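Long-range contacts in bile salt hydrolase/transferase (PDB 2RG2), which hydrolyses the amide bond of glycine- and taurine-conjugated bile salts and can also join bile acids to amines: residues H13-N18 with G76-N81; I29-R34 with E306-N311; N103-V108 with L141-S146. The protein carries 1 engineered substitution. All coordinates share one frame; numbering follows the deposited sequence. Where two conformers were deposited one is given.

Interaction 1 of 3, residues H13-N18 with G76-N81. Engineered in segment 13-18: Leu-17 (natural residue Arg). With EDO (1,2-ethanediol), chain E.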
loop_
_atom_site.group_PDB
_atom_site.type_symbol
_atom_site.label_atom_id
_atom_site.label_comp_id
_atom_site.label_asym_id
_atom_site.label_seq_id
_atom_site.Cartn_x
_atom_site.Cartn_y
_atom_site.Cartn_z
ATOM N N HIS A 13 -16.553 13.663 -27.512
ATOM C CA HIS A 13 -16.787 13.095 -26.188
ATOM C C HIS A 13 -16.912 11.587 -26.281
ATOM O O HIS A 13 -17.785 11.076 -26.995
ATOM C CB HIS A 13 -18.025 13.745 -25.563
ATOM C CG HIS A 13 -17.800 15.184 -25.225
ATOM N ND1 HIS A 13 -17.969 16.195 -26.144
ATOM C CD2 HIS A 13 -17.323 15.768 -24.102
ATOM C CE1 HIS A 13 -17.649 17.352 -25.588
ATOM N NE2 HIS A 13 -17.254 17.123 -24.347
ATOM N N LEU A 14 -16.013 10.897 -25.579
ATOM C CA LEU A 14 -16.009 9.447 -25.498
ATOM C C LEU A 14 -16.578 9.005 -24.170
ATOM O O LEU A 14 -16.317 9.610 -23.126
ATOM C CB LEU A 14 -14.581 8.899 -25.635
ATOM C CG LEU A 14 -13.768 9.418 -26.822
ATOM C CD1 LEU A 14 -12.346 8.852 -26.725
ATOM C CD2 LEU A 14 -14.427 9.073 -28.183
ATOM N N PHE A 15 -17.345 7.929 -24.205
ATOM C CA PHE A 15 -17.946 7.388 -23.002
ATOM C C PHE A 15 -18.118 5.886 -23.139
ATOM O O PHE A 15 -18.587 5.402 -24.178
ATOM C CB PHE A 15 -19.321 8.034 -22.741
ATOM C CG PHE A 15 -20.084 7.374 -21.625
ATOM C CD1 PHE A 15 -19.651 7.487 -20.302
ATOM C CD2 PHE A 15 -21.224 6.619 -21.892
ATOM C CE1 PHE A 15 -20.348 6.852 -19.255
ATOM C CE2 PHE A 15 -21.932 5.988 -20.859
ATOM C CZ PHE A 15 -21.496 6.108 -19.533
ATOM N N GLY A 16 -17.727 5.128 -22.115
ATOM C CA GLY A 16 -17.887 3.666 -22.198
ATOM C C GLY A 16 -17.424 2.976 -20.945
ATOM O O GLY A 16 -17.282 3.608 -19.908
ATOM N N LEU A 17 -17.206 1.672 -21.029
ATOM C CA LEU A 17 -16.784 0.935 -19.835
ATOM C C LEU A 17 -16.075 -0.360 -20.159
ATOM O O LEU A 17 -16.235 -0.913 -21.269
ATOM C CB LEU A 17 -17.988 0.639 -18.951
ATOM C CG LEU A 17 -18.892 -0.562 -19.232
ATOM C CD1 LEU A 17 -19.876 -0.709 -18.086
ATOM C CD2 LEU A 17 -19.640 -0.393 -20.542
ATOM N N ASN A 18 -15.287 -0.809 -19.187
ATOM C CA ASN A 18 -14.871 -2.205 -19.063
ATOM C C ASN A 18 -16.006 -2.961 -18.426
ATOM O O ASN A 18 -16.421 -2.616 -17.304
ATOM C CB ASN A 18 -13.720 -2.333 -18.071
ATOM C CG ASN A 18 -12.371 -2.029 -18.668
ATOM O OD1 ASN A 18 -12.223 -1.893 -19.881
ATOM N ND2 ASN A 18 -11.352 -1.943 -17.794
ATOM N N GLY A 76 -25.250 8.929 -23.797
ATOM C CA GLY A 76 -24.787 7.580 -23.444
ATOM C C GLY A 76 -25.163 7.164 -22.039
ATOM O O GLY A 76 -25.288 8.005 -21.142
ATOM N N CYS A 77 -25.332 5.858 -21.841
ATOM C CA CYS A 77 -25.687 5.310 -20.539
ATOM C C CYS A 77 -25.037 3.942 -20.373
ATOM O O CYS A 77 -24.940 3.182 -21.333
ATOM C CB CYS A 77 -27.213 5.190 -20.433
ATOM S SG CYS A 77 -27.827 4.714 -18.846
ATOM N N ALA A 78 -24.538 3.656 -19.172
ATOM C CA ALA A 78 -23.998 2.329 -18.890
ATOM C C ALA A 78 -24.421 1.873 -17.518
ATOM O O ALA A 78 -24.435 2.673 -16.589
ATOM C CB ALA A 78 -22.442 2.330 -19.001
ATOM N N GLY A 79 -24.775 0.591 -17.388
ATOM C CA GLY A 79 -25.046 -0.001 -16.083
ATOM C C GLY A 79 -23.841 -0.781 -15.565
ATOM O O GLY A 79 -23.199 -1.520 -16.321
ATOM N N LEU A 80 -23.526 -0.598 -14.289
ATOM C CA LEU A 80 -22.367 -1.249 -13.639
ATOM C C LEU A 80 -22.851 -1.912 -12.340
ATOM O O LEU A 80 -23.805 -1.442 -11.730
ATOM C CB LEU A 80 -21.259 -0.211 -13.330
ATOM C CG LEU A 80 -20.505 0.447 -14.503
ATOM C CD1 LEU A 80 -21.374 1.500 -15.219
ATOM C CD2 LEU A 80 -19.208 1.110 -14.030
ATOM N N ASN A 81 -22.197 -3.000 -11.911
ATOM C CA ASN A 81 -22.619 -3.722 -10.695
ATOM C C ASN A 81 -22.622 -2.802 -9.464
ATOM O O ASN A 81 -21.752 -1.939 -9.324
ATOM C CB ASN A 81 -21.699 -4.943 -10.469
ATOM C CG ASN A 81 -22.309 -5.992 -9.540
ATOM O OD1 ASN A 81 -23.523 -6.256 -9.569
ATOM N ND2 ASN A 81 -21.451 -6.623 -8.722
HETATM C C1 EDO E . -24.929 -4.959 -17.148
HETATM O O1 EDO E . -23.930 -4.251 -16.413
HETATM C C2 EDO E . -26.246 -4.201 -17.077
HETATM O O2 EDO E . -26.048 -2.832 -17.448
#

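Interaction 2 of 3, residues I29-R34 with E306-N311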
loop_
_atom_site.group_PDB
_atom_site.type_symbol
_atom_site.label_atom_id
_atom_site.label_comp_id
_atom_site.label_asym_id
_atom_site.label_seq_id
_atom_site.Cartn_x
_atom_site.Cartn_y
_atom_site.Cartn_z
ATOM N N ILE A 29 -24.230 -6.633 -30.282
ATOM C CA ILE A 29 -24.424 -5.206 -30.461
ATOM C C ILE A 29 -25.798 -5.101 -31.122
ATOM O O ILE A 29 -26.144 -5.909 -32.000
ATOM C CB ILE A 29 -23.312 -4.574 -31.317
ATOM C CG1 ILE A 29 -21.946 -4.713 -30.608
ATOM C CG2 ILE A 29 -23.556 -3.077 -31.527
ATOM C CD1 ILE A 29 -21.210 -6.031 -30.899
ATOM N N ILE A 30 -26.597 -4.153 -30.649
ATOM C CA ILE A 30 -27.995 -4.052 -31.066
ATOM C C ILE A 30 -28.275 -2.627 -31.503
ATOM O O ILE A 30 -27.943 -1.667 -30.791
ATOM C CB ILE A 30 -28.967 -4.421 -29.921
ATOM C CG1 ILE A 30 -28.760 -5.870 -29.468
ATOM C CG2 ILE A 30 -30.436 -4.176 -30.360
ATOM C CD1 ILE A 30 -29.309 -6.166 -28.073
ATOM N N PHE A 31 -28.891 -2.504 -32.679
ATOM C CA PHE A 31 -29.305 -1.218 -33.212
ATOM C C PHE A 31 -30.829 -1.181 -33.292
ATOM O O PHE A 31 -31.441 -2.113 -33.825
ATOM C CB PHE A 31 -28.730 -0.991 -34.610
ATOM C CG PHE A 31 -29.381 0.158 -35.353
ATOM C CD1 PHE A 31 -29.101 1.474 -35.013
ATOM C CD2 PHE A 31 -30.302 -0.089 -36.376
ATOM C CE1 PHE A 31 -29.712 2.543 -35.692
ATOM C CE2 PHE A 31 -30.918 0.972 -37.058
ATOM C CZ PHE A 31 -30.623 2.289 -36.715
ATOM N N ILE A 32 -31.421 -0.101 -32.780
ATOM C CA ILE A 32 -32.860 0.114 -32.884
ATOM C C ILE A 32 -33.099 1.452 -33.586
ATOM O O ILE A 32 -32.663 2.510 -33.091
ATOM C CB ILE A 32 -33.562 0.160 -31.508
ATOM C CG1 ILE A 32 -33.171 -1.030 -30.631
ATOM C CG2 ILE A 32 -35.097 0.205 -31.692
ATOM C CD1 ILE A 32 -33.508 -0.839 -29.155
ATOM N N PRO A 33 -33.810 1.427 -34.735
ATOM C CA PRO A 33 -34.148 2.687 -35.395
ATOM C C PRO A 33 -35.073 3.555 -34.523
ATOM O O PRO A 33 -35.608 3.073 -33.520
ATOM C CB PRO A 33 -34.846 2.254 -36.697
ATOM C CG PRO A 33 -35.129 0.798 -36.557
ATOM C CD PRO A 33 -34.288 0.232 -35.464
ATOM N N ARG A 34 -35.238 4.827 -34.887
ATOM C CA ARG A 34 -36.194 5.698 -34.174
ATOM C C ARG A 34 -37.643 5.338 -34.530
ATOM O O ARG A 34 -37.894 4.735 -35.586
ATOM C CB ARG A 34 -35.913 7.180 -34.451
ATOM C CG ARG A 34 -36.285 7.667 -35.843
ATOM C CD ARG A 34 -36.099 9.172 -35.956
ATOM N NE ARG A 34 -34.690 9.577 -36.031
ATOM C CZ ARG A 34 -34.016 9.800 -37.148
ATOM N NH1 ARG A 34 -34.589 9.662 -38.346
ATOM N NH2 ARG A 34 -32.766 10.199 -37.073
ATOM N N GLU A 306 -26.678 3.171 -40.810
ATOM C CA GLU A 306 -27.986 2.532 -40.884
ATOM C C GLU A 306 -29.079 3.547 -41.269
ATOM O O GLU A 306 -28.865 4.757 -41.223
ATOM C CB GLU A 306 -28.341 1.836 -39.563
ATOM C CG GLU A 306 -27.302 0.792 -39.067
ATOM C CD GLU A 306 -27.051 -0.376 -40.042
ATOM O OE1 GLU A 306 -27.896 -0.641 -40.920
ATOM O OE2 GLU A 306 -25.997 -1.054 -39.928
ATOM N N ASN A 307 -30.228 3.035 -41.692
ATOM C CA ASN A 307 -31.399 3.885 -41.891
ATOM C C ASN A 307 -32.021 4.125 -40.515
ATOM O O ASN A 307 -32.584 3.211 -39.912
ATOM C CB ASN A 307 -32.383 3.195 -42.846
ATOM C CG ASN A 307 -33.654 3.992 -43.068
ATOM O OD1 ASN A 307 -33.788 5.121 -42.602
ATOM N ND2 ASN A 307 -34.596 3.399 -43.798
ATOM N N LEU A 308 -31.900 5.353 -40.015
ATOM C CA LEU A 308 -32.410 5.687 -38.673
ATOM C C LEU A 308 -33.938 5.612 -38.618
ATOM O O LEU A 308 -34.536 5.480 -37.547
ATOM C CB LEU A 308 -31.858 7.038 -38.189
ATOM C CG LEU A 308 -30.324 7.181 -38.089
ATOM C CD1 LEU A 308 -29.931 8.514 -37.458
ATOM C CD2 LEU A 308 -29.701 6.038 -37.288
ATOM N N ASP A 309 -34.554 5.645 -39.800
ATOM C CA ASP A 309 -35.998 5.447 -39.944
ATOM C C ASP A 309 -36.345 4.059 -40.441
ATOM O O ASP A 309 -37.452 3.841 -40.965
ATOM C CB ASP A 309 -36.558 6.484 -40.909
ATOM C CG ASP A 309 -36.423 7.865 -40.375
ATOM O OD1 ASP A 309 -36.848 8.082 -39.219
ATOM O OD2 ASP A 309 -35.856 8.711 -41.076
ATOM N N GLY A 310 -35.402 3.127 -40.280
ATOM C CA GLY A 310 -35.625 1.716 -40.619
ATOM C C GLY A 310 -36.742 1.029 -39.844
ATOM O O GLY A 310 -37.242 1.546 -38.836
ATOM N N ASN A 311 -37.135 -0.147 -40.314
ATOM C CA ASN A 311 -38.246 -0.883 -39.713
ATOM C C ASN A 311 -37.852 -2.209 -39.053
ATOM O O ASN A 311 -38.710 -3.049 -38.784
ATOM C CB ASN A 311 -39.348 -1.112 -40.765
ATOM C CG ASN A 311 -38.811 -1.711 -42.058
ATOM O OD1 ASN A 311 -37.730 -2.298 -42.084
ATOM N ND2 ASN A 311 -39.570 -1.566 -43.140
HETATM O O HOH W 1 -38.808 2.482 -36.892
#

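Interaction 3 of 3, residues N103-V108 with L141-S146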
loop_
_atom_site.group_PDB
_atom_site.type_symbol
_atom_site.label_atom_id
_atom_site.label_comp_id
_atom_site.label_asym_id
_atom_site.label_seq_id
_atom_site.Cartn_x
_atom_site.Cartn_y
_atom_site.Cartn_z
ATOM N N ASN A 103 -34.834 -2.460 -17.677
ATOM C CA ASN A 103 -35.285 -1.536 -18.726
ATOM C C ASN A 103 -34.705 -0.126 -18.612
ATOM O O ASN A 103 -34.920 0.720 -19.483
ATOM C CB ASN A 103 -36.810 -1.429 -18.736
ATOM C CG ASN A 103 -37.352 -1.059 -20.097
ATOM O OD1 ASN A 103 -36.912 -1.599 -21.125
ATOM N ND2 ASN A 103 -38.300 -0.119 -20.125
ATOM N N PHE A 104 -33.986 0.140 -17.532
ATOM C CA PHE A 104 -33.521 1.499 -17.300
ATOM C C PHE A 104 -32.650 2.014 -18.440
ATOM O O PHE A 104 -32.829 3.142 -18.893
ATOM C CB PHE A 104 -32.810 1.607 -15.950
ATOM C CG PHE A 104 -32.422 3.002 -15.594
ATOM C CD1 PHE A 104 -33.335 3.845 -14.961
ATOM C CD2 PHE A 104 -31.146 3.484 -15.875
ATOM C CE1 PHE A 104 -32.981 5.159 -14.610
ATOM C CE2 PHE A 104 -30.790 4.799 -15.544
ATOM C CZ PHE A 104 -31.701 5.632 -14.910
ATOM N N LEU A 105 -31.715 1.189 -18.908
ATOM C CA LEU A 105 -30.822 1.576 -20.001
ATOM C C LEU A 105 -31.632 2.045 -21.201
ATOM O O LEU A 105 -31.449 3.163 -21.692
ATOM C CB LEU A 105 -29.922 0.394 -20.408
ATOM C CG LEU A 105 -28.428 0.632 -20.700
ATOM C CD1 LEU A 105 -28.216 1.674 -21.772
ATOM C CD2 LEU A 105 -27.694 1.013 -19.421
ATOM N N LEU A 106 -32.552 1.199 -21.656
ATOM C CA LEU A 106 -33.357 1.543 -22.817
ATOM C C LEU A 106 -34.264 2.750 -22.548
ATOM O O LEU A 106 -34.437 3.587 -23.424
ATOM C CB LEU A 106 -34.202 0.363 -23.274
ATOM C CG LEU A 106 -35.059 0.593 -24.524
ATOM C CD1 LEU A 106 -34.241 1.015 -25.740
ATOM C CD2 LEU A 106 -35.821 -0.707 -24.818
ATOM N N TRP A 107 -34.814 2.841 -21.343
ATOM C CA TRP A 107 -35.704 3.952 -20.999
ATOM C C TRP A 107 -34.973 5.296 -21.135
ATOM O O TRP A 107 -35.524 6.268 -21.664
ATOM C CB TRP A 107 -36.258 3.762 -19.589
ATOM C CG TRP A 107 -37.052 4.923 -19.072
ATOM C CD1 TRP A 107 -38.395 5.170 -19.275
ATOM C CD2 TRP A 107 -36.570 5.975 -18.233
ATOM N NE1 TRP A 107 -38.761 6.327 -18.619
ATOM C CE2 TRP A 107 -37.660 6.845 -17.981
ATOM C CE3 TRP A 107 -35.315 6.288 -17.694
ATOM C CZ2 TRP A 107 -37.533 7.995 -17.189
ATOM C CZ3 TRP A 107 -35.186 7.439 -16.901
ATOM C CH2 TRP A 107 -36.298 8.278 -16.665
ATOM N N VAL A 108 -33.731 5.346 -20.663
ATOM C CA VAL A 108 -32.901 6.550 -20.832
ATOM C C VAL A 108 -32.641 6.877 -22.308
ATOM O O VAL A 108 -32.860 8.022 -22.741
ATOM C CB VAL A 108 -31.529 6.421 -20.077
ATOM C CG1 VAL A 108 -30.638 7.599 -20.394
ATOM C CG2 VAL A 108 -31.747 6.330 -18.570
ATOM N N LEU A 141 -27.577 -2.910 -9.870
ATOM C CA LEU A 141 -26.912 -1.956 -10.772
ATOM C C LEU A 141 -26.961 -0.516 -10.276
ATOM O O LEU A 141 -27.853 -0.136 -9.511
ATOM C CB LEU A 141 -27.542 -1.980 -12.181
ATOM C CG LEU A 141 -27.509 -3.276 -12.989
ATOM C CD1 LEU A 141 -28.398 -3.117 -14.206
ATOM C CD2 LEU A 141 -26.068 -3.592 -13.359
ATOM N N HIS A 142 -25.967 0.262 -10.701
ATOM C CA HIS A 142 -26.058 1.714 -10.729
ATOM C C HIS A 142 -25.631 2.143 -12.118
ATOM O O HIS A 142 -25.098 1.324 -12.884
ATOM C CB HIS A 142 -25.276 2.414 -9.592
ATOM C CG HIS A 142 -23.784 2.201 -9.616
ATOM N ND1 HIS A 142 -22.933 2.907 -8.789
ATOM C CD2 HIS A 142 -23.002 1.365 -10.335
ATOM C CE1 HIS A 142 -21.687 2.517 -9.002
ATOM N NE2 HIS A 142 -21.699 1.579 -9.937
ATOM N N TRP A 143 -25.887 3.393 -12.469
ATOM C CA TRP A 143 -25.660 3.828 -13.848
ATOM C C TRP A 143 -24.864 5.103 -13.954
ATOM O O TRP A 143 -24.941 5.977 -13.071
ATOM C CB TRP A 143 -26.994 4.031 -14.586
ATOM C CG TRP A 143 -27.818 2.780 -14.671
ATOM C CD1 TRP A 143 -27.859 1.896 -15.708
ATOM C CD2 TRP A 143 -28.738 2.295 -13.687
ATOM N NE1 TRP A 143 -28.727 0.875 -15.430
ATOM C CE2 TRP A 143 -29.289 1.092 -14.194
ATOM C CE3 TRP A 143 -29.141 2.752 -12.419
ATOM C CZ2 TRP A 143 -30.232 0.329 -13.477
ATOM C CZ3 TRP A 143 -30.095 1.999 -11.707
ATOM C CH2 TRP A 143 -30.619 0.795 -12.239
ATOM N N MET A 144 -24.099 5.209 -15.040
ATOM C CA MET A 144 -23.439 6.449 -15.401
ATOM C C MET A 144 -24.050 6.910 -16.718
ATOM O O MET A 144 -24.263 6.105 -17.609
ATOM C CB MET A 144 -21.917 6.257 -15.533
ATOM C CG MET A 144 -21.176 7.580 -15.735
ATOM S SD MET A 144 -19.384 7.360 -15.583
ATOM C CE MET A 144 -18.792 8.897 -16.288
ATOM N N ILE A 145 -24.357 8.205 -16.812
ATOM C CA ILE A 145 -25.004 8.783 -17.991
ATOM C C ILE A 145 -24.178 10.012 -18.379
ATOM O O ILE A 145 -23.748 10.796 -17.510
ATOM C CB ILE A 145 -26.505 9.155 -17.694
ATOM C CG1 ILE A 145 -27.276 7.919 -17.176
ATOM C CG2 ILE A 145 -27.190 9.796 -18.922
ATOM C CD1 ILE A 145 -28.660 8.201 -16.564
ATOM N N SER A 146 -23.953 10.193 -19.677
ATOM C CA SER A 146 -23.055 11.238 -20.152
ATOM C C SER A 146 -23.473 11.690 -21.547
ATOM O O SER A 146 -24.090 10.929 -22.287
ATOM C CB SER A 146 -21.613 10.701 -20.154
ATOM O OG SER A 146 -20.669 11.758 -20.158
HETATM O O HOH W 2 -30.578 -1.023 -16.976
#

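Interaction 1 of 3, residues H13-N18 with G76-N81
Phe-15 and Leu-17 meet Ala-78 and Leu-80 between the two beta sheets of the Ntn-hydrolase sandwich: strand 13-18 belongs to one sheet, strand 76-81 to the other. The strands run nearly parallel, at 15°, with their axes 7.3 Å apart, and they are joined by packing without hydrogen bonds to one another.

The aromatic packing comes from Phe-15. With CG anti to the backbone N (chi1 172°), the ring reaches along the backbone of Gly-76 to Ala-78. Its CE2 comes within 3.5 Å of Cys-77 N, and the Ala-78 N lies at the ring edge, near its plane. Phe-15 CZ also meets the methyl CB of Ala-78 at 3.9 Å. Met-144 and Ser-146 of the neighbouring strand 141-146 pack on the same phenylalanine.

The aliphatic packing rests on Leu-17, an engineered residue; the natural arginine at this position belongs to the deoxycholate-binding site. Leu-17 CD1 makes the closest contacts: it meets Leu-80 CG at 3.8 Å, the two leucines tip to tip, and Ala-78 CB at 4.1 Å.

The polar contact is with a bound 1,2-ethanediol, probably from the crystallisation liquor, which is also hydrogen-bonded to Ala-67 O. Its O1 donates a 2.8 Å hydrogen bond to Gly-79 O, the same carbonyl oxygen that lies 3.8 Å from Leu-17 CD1.

Interaction 2 of 3, residues I29-R34 with E306-N311
The type I beta turn from Asn-307 to Gly-310, in the loop between strands 299-302 and 314-317, packs against Phe-31, Pro-33 and Arg-34 where strand 28-32 runs out. Gly-310 N closes the turn on Asn-307 O, and an Asx turn reinforces it: Asp-309 N bonds to Asn-307 OD1, approaching from above the plane of that amide carbonyl.

The backbones are tied by Arg-34 N, which gives a 2.8 Å hydrogen bond to Leu-308 O. A water extends the link, donating to both Arg-34 O and Gly-310 O. Between these points the proline ring rests against the turn, Pro-33 CG lying 3.2 Å from Gly-310 O.

The ring of Phe-31 is held from several directions. Glu-306 CB lies over one face, a CH-pi contact 4.0 Å from the centroid; Pro-33 N is above the opposite face near the rim, and Leu-308 CD2 meets the edge at CE1, 3.8 Å away. Glu-306 bends at chi2 (-60°), and its carboxylate turns off to Tyr-316 and to Asn-328 of the second subunit.

Arg-34 folds back along the turn, its chain bent at chi3 (74°). One face of the guanidinium lies against Leu-308 CB, 3.3 Å from the plane, while NH2 makes a salt bridge to Glu-72. With separate acids at NH2 and NH1, the group is probably restrained in rotation. Arg-34 NH1 forms a 2.9 Å salt bridge with Asp-309 OD1, which it meets from above the carboxylate plane.

Interaction 3 of 3, residues N103-V108 with L141-S146
Helix 104-108 lies against strand 141-146 with its axis 10.8 Å away and inclined by 23°; Leu-105 sits nearest Trp-143 and Val-108 nearest Ile-145. This is the helix-on-sheet layer of the alpha-beta-beta-alpha Ntn-hydrolase fold, and its join is buried and largely apolar.

Trp-143 and Phe-104 carry it. The two rings meet obliquely, with the phenylalanine ring and the six-membered ring of the indole at 38° and their centroids 4.3 Å apart. The first torsion of Phe-104 (chi1 -175°) swings its ring away from the backbone N, bringing CD2 over the centre of the indole, 3.3 Å above its plane. On the opposite indole face, near the rim, lies CB of Leu-141, so Trp-143 is clasped between its own strand and the helix. Leu-105 approaches at the indole edge, CD2 to Trp-143 CD1 at 3.8 Å.

Further along, Ile-145 CD1 touches two helix residues at once: it lies at the ring edge of Phe-104 and meets Val-108 CG2, Ile-145 and Val-108 reaching toward each other tip to tip. Val-118 of helix 115-122 packs on both Val-108 and Ile-145.

One water provides the polar link within this apolar layer. It accepts a hydrogen bond from the backbone N of Leu-105, 3.1 Å away, and another of the same length from Trp-143 NE1.

In the fold
From the N terminus, strand 13-21 opens interaction 1, and 29-34 opens interaction 2 before 76-81 returns to close the first loop; the two therefore cross. Interaction 3 starts after interaction 1 has closed, with 103-108, and closes a short loop at 141-146, wholly nested inside the long excursion that ends when 306-311 comes back to 29-34. Interaction 1 joins the two sheets face to face, interaction 3 lays a helix on the far side of the second sheet, and interaction 2 fastens a late loop to that sheet's strand 28-32. Strands 76-81 and 141-146 are antiparallel neighbours, linking interactions 1 and 3 directly, while Ile-32 packs on Leu-106 between interactions 2 and 3.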